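Local coordinates for protein terminal oxygenase component of carbazole 1,9a-dioxygenase (Nocardioides aromaticivorans, PDB 3GCF) that is the terminal oxygenase of carbazole 1,9a-dioxygenase and probably uses electrons relayed through its Rieske cluster to activate dioxygen at a mononuclear iron and dihydroxylate carbazole, at residues 98-110 with 113-127. Residues are numbered along the deposited sequence; the frame is centred on the assembly and turned at random.
With FES (Fe2/s2 (inorganic) cluster), chain Q.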
# COMPACT_ATOMS: atom_id res chain seq x y z
N TYR A 98 -1.45 19.96 -20.30
CA TYR A 98 -1.17 18.92 -21.29
C TYR A 98 -1.32 19.32 -22.76
O TYR A 98 -0.34 19.26 -23.50
CB TYR A 98 -2.02 17.68 -20.97
CG TYR A 98 -1.41 16.36 -21.40
CD1 TYR A 98 -0.06 16.28 -21.79
CD2 TYR A 98 -2.17 15.20 -21.44
CE1 TYR A 98 0.49 15.07 -22.21
CE2 TYR A 98 -1.63 13.99 -21.86
CZ TYR A 98 -0.30 13.93 -22.25
OH TYR A 98 0.24 12.73 -22.68
N HIS A 99 -2.52 19.70 -23.19
CA HIS A 99 -2.73 20.11 -24.58
C HIS A 99 -3.29 21.53 -24.68
O HIS A 99 -3.77 21.95 -25.74
CB HIS A 99 -3.70 19.17 -25.31
CG HIS A 99 -3.32 17.72 -25.23
ND1 HIS A 99 -3.71 16.92 -24.17
CD2 HIS A 99 -2.61 16.93 -26.06
CE1 HIS A 99 -3.24 15.69 -24.36
NE2 HIS A 99 -2.57 15.67 -25.50
N GLY A 100 -3.25 22.27 -23.57
CA GLY A 100 -3.74 23.64 -23.58
C GLY A 100 -5.24 23.90 -23.59
O GLY A 100 -5.65 25.04 -23.84
N TRP A 101 -6.07 22.90 -23.34
CA TRP A 101 -7.50 23.17 -23.31
C TRP A 101 -7.71 24.21 -22.21
O TRP A 101 -7.22 24.06 -21.09
CB TRP A 101 -8.29 21.89 -23.01
CG TRP A 101 -8.42 20.98 -24.20
CD1 TRP A 101 -7.53 20.82 -25.22
CD2 TRP A 101 -9.49 20.05 -24.45
NE1 TRP A 101 -7.97 19.85 -26.09
CE2 TRP A 101 -9.17 19.36 -25.64
CE3 TRP A 101 -10.68 19.73 -23.78
CZ2 TRP A 101 -10.00 18.37 -26.18
CZ3 TRP A 101 -11.50 18.74 -24.32
CH2 TRP A 101 -11.16 18.08 -25.51
N THR A 102 -8.44 25.28 -22.54
CA THR A 102 -8.67 26.38 -21.61
C THR A 102 -10.14 26.55 -21.26
O THR A 102 -11.00 26.58 -22.14
CB THR A 102 -8.09 27.67 -22.20
OG1 THR A 102 -6.72 27.44 -22.55
CG2 THR A 102 -8.16 28.82 -21.21
N TYR A 103 -10.42 26.68 -19.97
CA TYR A 103 -11.79 26.82 -19.51
C TYR A 103 -12.12 28.13 -18.83
O TYR A 103 -11.27 28.75 -18.17
CB TYR A 103 -12.12 25.68 -18.54
CG TYR A 103 -11.82 24.30 -19.06
CD1 TYR A 103 -10.51 23.81 -19.08
CD2 TYR A 103 -12.83 23.47 -19.54
CE1 TYR A 103 -10.22 22.54 -19.56
CE2 TYR A 103 -12.55 22.20 -20.03
CZ TYR A 103 -11.24 21.74 -20.03
OH TYR A 103 -10.96 20.48 -20.49
N ASP A 104 -13.37 28.54 -18.99
CA ASP A 104 -13.91 29.77 -18.39
C ASP A 104 -14.31 29.38 -16.97
O ASP A 104 -15.13 28.49 -16.78
CB ASP A 104 -15.14 30.22 -19.18
CG ASP A 104 -15.74 31.50 -18.64
OD1 ASP A 104 -16.01 31.59 -17.42
OD2 ASP A 104 -15.97 32.43 -19.44
N LEU A 105 -13.73 30.03 -15.97
CA LEU A 105 -14.05 29.69 -14.59
C LEU A 105 -15.50 29.96 -14.20
O LEU A 105 -16.04 29.28 -13.33
CB LEU A 105 -13.12 30.44 -13.63
CG LEU A 105 -11.64 30.03 -13.67
CD1 LEU A 105 -10.87 30.88 -12.67
CD2 LEU A 105 -11.49 28.55 -13.34
N ASP A 106 -16.15 30.92 -14.84
CA ASP A 106 -17.53 31.24 -14.49
C ASP A 106 -18.55 30.17 -14.86
O ASP A 106 -19.53 29.99 -14.14
CB ASP A 106 -17.96 32.57 -15.10
CG ASP A 106 -17.25 33.76 -14.48
OD1 ASP A 106 -16.99 33.71 -13.25
OD2 ASP A 106 -16.97 34.74 -15.20
N ASP A 107 -18.33 29.46 -15.96
CA ASP A 107 -19.29 28.44 -16.37
C ASP A 107 -18.64 27.10 -16.72
O ASP A 107 -19.33 26.17 -17.14
CB ASP A 107 -20.11 28.93 -17.57
CG ASP A 107 -19.24 29.26 -18.78
OD1 ASP A 107 -18.10 28.78 -18.83
OD2 ASP A 107 -19.71 30.00 -19.67
N GLY A 108 -17.33 27.01 -16.58
CA GLY A 108 -16.63 25.76 -16.86
C GLY A 108 -16.55 25.32 -18.31
O GLY A 108 -16.05 24.23 -18.61
N ARG A 109 -17.02 26.17 -19.22
CA ARG A 109 -17.00 25.86 -20.65
C ARG A 109 -15.62 25.97 -21.27
O ARG A 109 -14.80 26.81 -20.88
CB ARG A 109 -17.95 26.81 -21.40
CG ARG A 109 -19.43 26.61 -21.13
CD ARG A 109 -20.09 25.85 -22.28
NE ARG A 109 -20.41 24.47 -21.92
CZ ARG A 109 -20.76 23.53 -22.80
NH1 ARG A 109 -20.82 23.82 -24.09
NH2 ARG A 109 -21.04 22.31 -22.39
N LEU A 110 -15.35 25.11 -22.25
CA LEU A 110 -14.08 25.14 -22.98
C LEU A 110 -14.17 26.35 -23.92
O LEU A 110 -15.01 26.37 -24.82
CB LEU A 110 -13.92 23.85 -23.79
CG LEU A 110 -12.65 23.75 -24.64
CD1 LEU A 110 -11.44 23.66 -23.71
CD2 LEU A 110 -12.72 22.52 -25.53
N VAL A 113 -8.30 26.42 -27.12
CA VAL A 113 -7.33 25.34 -27.16
C VAL A 113 -6.04 25.93 -27.70
O VAL A 113 -5.89 26.14 -28.91
CB VAL A 113 -7.80 24.17 -28.05
CG1 VAL A 113 -6.75 23.06 -28.06
CG2 VAL A 113 -9.12 23.63 -27.53
N LEU A 114 -5.13 26.22 -26.79
CA LEU A 114 -3.83 26.80 -27.11
C LEU A 114 -3.06 26.10 -28.21
O LEU A 114 -2.32 26.74 -28.95
CB LEU A 114 -2.98 26.85 -25.84
CG LEU A 114 -3.11 28.05 -24.89
CD1 LEU A 114 -4.44 28.76 -25.07
CD2 LEU A 114 -2.93 27.56 -23.47
N THR A 115 -3.23 24.78 -28.32
CA THR A 115 -2.50 24.00 -29.33
C THR A 115 -3.25 23.86 -30.65
O THR A 115 -2.72 23.30 -31.61
CB THR A 115 -2.20 22.58 -28.82
OG1 THR A 115 -3.43 21.93 -28.47
CG2 THR A 115 -1.28 22.62 -27.62
N SER A 116 -4.48 24.35 -30.71
CA SER A 116 -5.26 24.23 -31.93
C SER A 116 -6.33 25.32 -31.97
O SER A 116 -7.50 25.06 -31.75
CB SER A 116 -5.90 22.83 -31.98
OG SER A 116 -6.66 22.63 -33.15
N PRO A 117 -5.92 26.56 -32.27
CA PRO A 117 -6.86 27.68 -32.33
C PRO A 117 -8.05 27.42 -33.25
O PRO A 117 -7.89 26.88 -34.33
CB PRO A 117 -5.99 28.85 -32.80
CG PRO A 117 -4.92 28.16 -33.62
CD PRO A 117 -4.59 26.97 -32.76
N GLY A 118 -9.24 27.80 -32.79
CA GLY A 118 -10.43 27.61 -33.59
C GLY A 118 -10.88 26.17 -33.70
O GLY A 118 -11.73 25.84 -34.53
N SER A 119 -10.32 25.30 -32.86
CA SER A 119 -10.70 23.89 -32.89
C SER A 119 -12.21 23.76 -32.74
O SER A 119 -12.83 24.44 -31.92
CB SER A 119 -9.99 23.12 -31.77
OG SER A 119 -10.38 21.75 -31.78
N PRO A 120 -12.83 22.88 -33.53
CA PRO A 120 -14.28 22.68 -33.48
C PRO A 120 -14.88 22.19 -32.16
O PRO A 120 -16.10 22.17 -32.01
CB PRO A 120 -14.53 21.71 -34.64
CG PRO A 120 -13.26 20.93 -34.71
CD PRO A 120 -12.21 22.00 -34.53
N VAL A 121 -14.04 21.79 -31.20
CA VAL A 121 -14.59 21.34 -29.92
C VAL A 121 -14.88 22.52 -29.01
O VAL A 121 -15.62 22.39 -28.03
CB VAL A 121 -13.64 20.36 -29.17
CG1 VAL A 121 -13.51 19.06 -29.93
CG2 VAL A 121 -12.28 21.01 -28.95
N ILE A 122 -14.29 23.67 -29.32
CA ILE A 122 -14.50 24.87 -28.52
C ILE A 122 -15.99 25.20 -28.46
O ILE A 122 -16.68 25.19 -29.47
CB ILE A 122 -13.73 26.07 -29.11
CG1 ILE A 122 -12.23 25.86 -28.91
CG2 ILE A 122 -14.19 27.37 -28.47
CD1 ILE A 122 -11.37 26.78 -29.74
N GLY A 123 -16.48 25.46 -27.25
CA GLY A 123 -17.89 25.77 -27.08
C GLY A 123 -18.80 24.54 -27.04
O GLY A 123 -19.99 24.66 -26.76
N LYS A 124 -18.24 23.36 -27.30
CA LYS A 124 -19.03 22.14 -27.29
C LYS A 124 -18.71 21.27 -26.08
O LYS A 124 -19.27 20.19 -25.91
CB LYS A 124 -18.77 21.32 -28.56
CG LYS A 124 -19.23 21.98 -29.85
CD LYS A 124 -19.10 21.00 -31.02
CE LYS A 124 -19.79 21.52 -32.28
NZ LYS A 124 -19.15 22.77 -32.80
N ILE A 125 -17.80 21.75 -25.24
CA ILE A 125 -17.39 20.99 -24.08
C ILE A 125 -17.29 21.84 -22.82
O ILE A 125 -17.04 23.05 -22.88
CB ILE A 125 -16.01 20.32 -24.35
CG1 ILE A 125 -16.18 19.23 -25.42
CG2 ILE A 125 -15.41 19.76 -23.06
CD1 ILE A 125 -14.92 18.47 -25.72
N GLY A 126 -17.48 21.21 -21.67
CA GLY A 126 -17.38 21.93 -20.42
C GLY A 126 -17.21 21.01 -19.23
O GLY A 126 -17.52 19.82 -19.28
N ILE A 127 -16.68 21.57 -18.14
CA ILE A 127 -16.51 20.79 -16.93
C ILE A 127 -17.25 21.49 -15.80
O ILE A 127 -17.70 22.63 -15.94
CB ILE A 127 -15.01 20.63 -16.54
CG1 ILE A 127 -14.32 21.99 -16.55
CG2 ILE A 127 -14.33 19.66 -17.50
CD1 ILE A 127 -12.86 21.91 -16.16
FE1 FES Q . -6.03 18.53 -20.72
FE2 FES Q . -5.43 17.29 -23.04
S1 FES Q . -5.78 19.45 -22.75
S2 FES Q . -5.73 16.35 -20.95
O HOH W 1 -19.41 23.54 -18.10
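Trp-101 presents one ring face to Val-113, whose CG2 makes a CH-pi contact 4.2 Å from the centroid of the five-membered ring. Leu-110 CD2 lies over the rim of the indole, and Ile-125 CD1 meets Trp-101 CZ3 at 3.7 Å. Cluster sulfide S1 lies against the face opposite Val-113, 3.3 Å from Trp-101 CD1. Shrinking Trp-101 to an alanine is likely to open a gap beside S1 and leave Val-113 CG2 and Ile-125 CD1 without their aromatic partner. The Tyr-103 ring is likewise sandwiched, between Leu-110 CD1 and Ile-127 CD1, the latter 3.8 Å from its centroid; chi1 of 51° turns the CG1-CD1 arm of Ile-127 across Tyr-103, resting CD1 over the face. This is the cluster-binding end of a Rieske domain: His-99 ND1 binds iron FE2 of the [2Fe-2S] cluster at 2.1 Å, as does His-77, while His-99 NE2 hydrogen-bonds to Asp-186 of the second subunit, consistent with an electron path between subunits. Hydrogen bonds fasten 113-127 to 98-110. Gly-100 O is gripped from opposite faces of its plane by Leu-114 N and the Thr-102 hydroxyl, itself also hydrogen-bonded to Ser-95; the Thr-115 side chain donates through OG1 to His-99 O at 2.8 Å, and Leu-110 N reaches Ile-125 O at 2.7 Å. Gly-123 N and Ile-127 N donate to Leu-110 O and Gly-108 O, respectively. Bent at chi2 and chi3, the Arg-109 chain lays its guanidinium face over Ile-125 O, with Arg-109 NH1 2.9 Å from Gly-123 O.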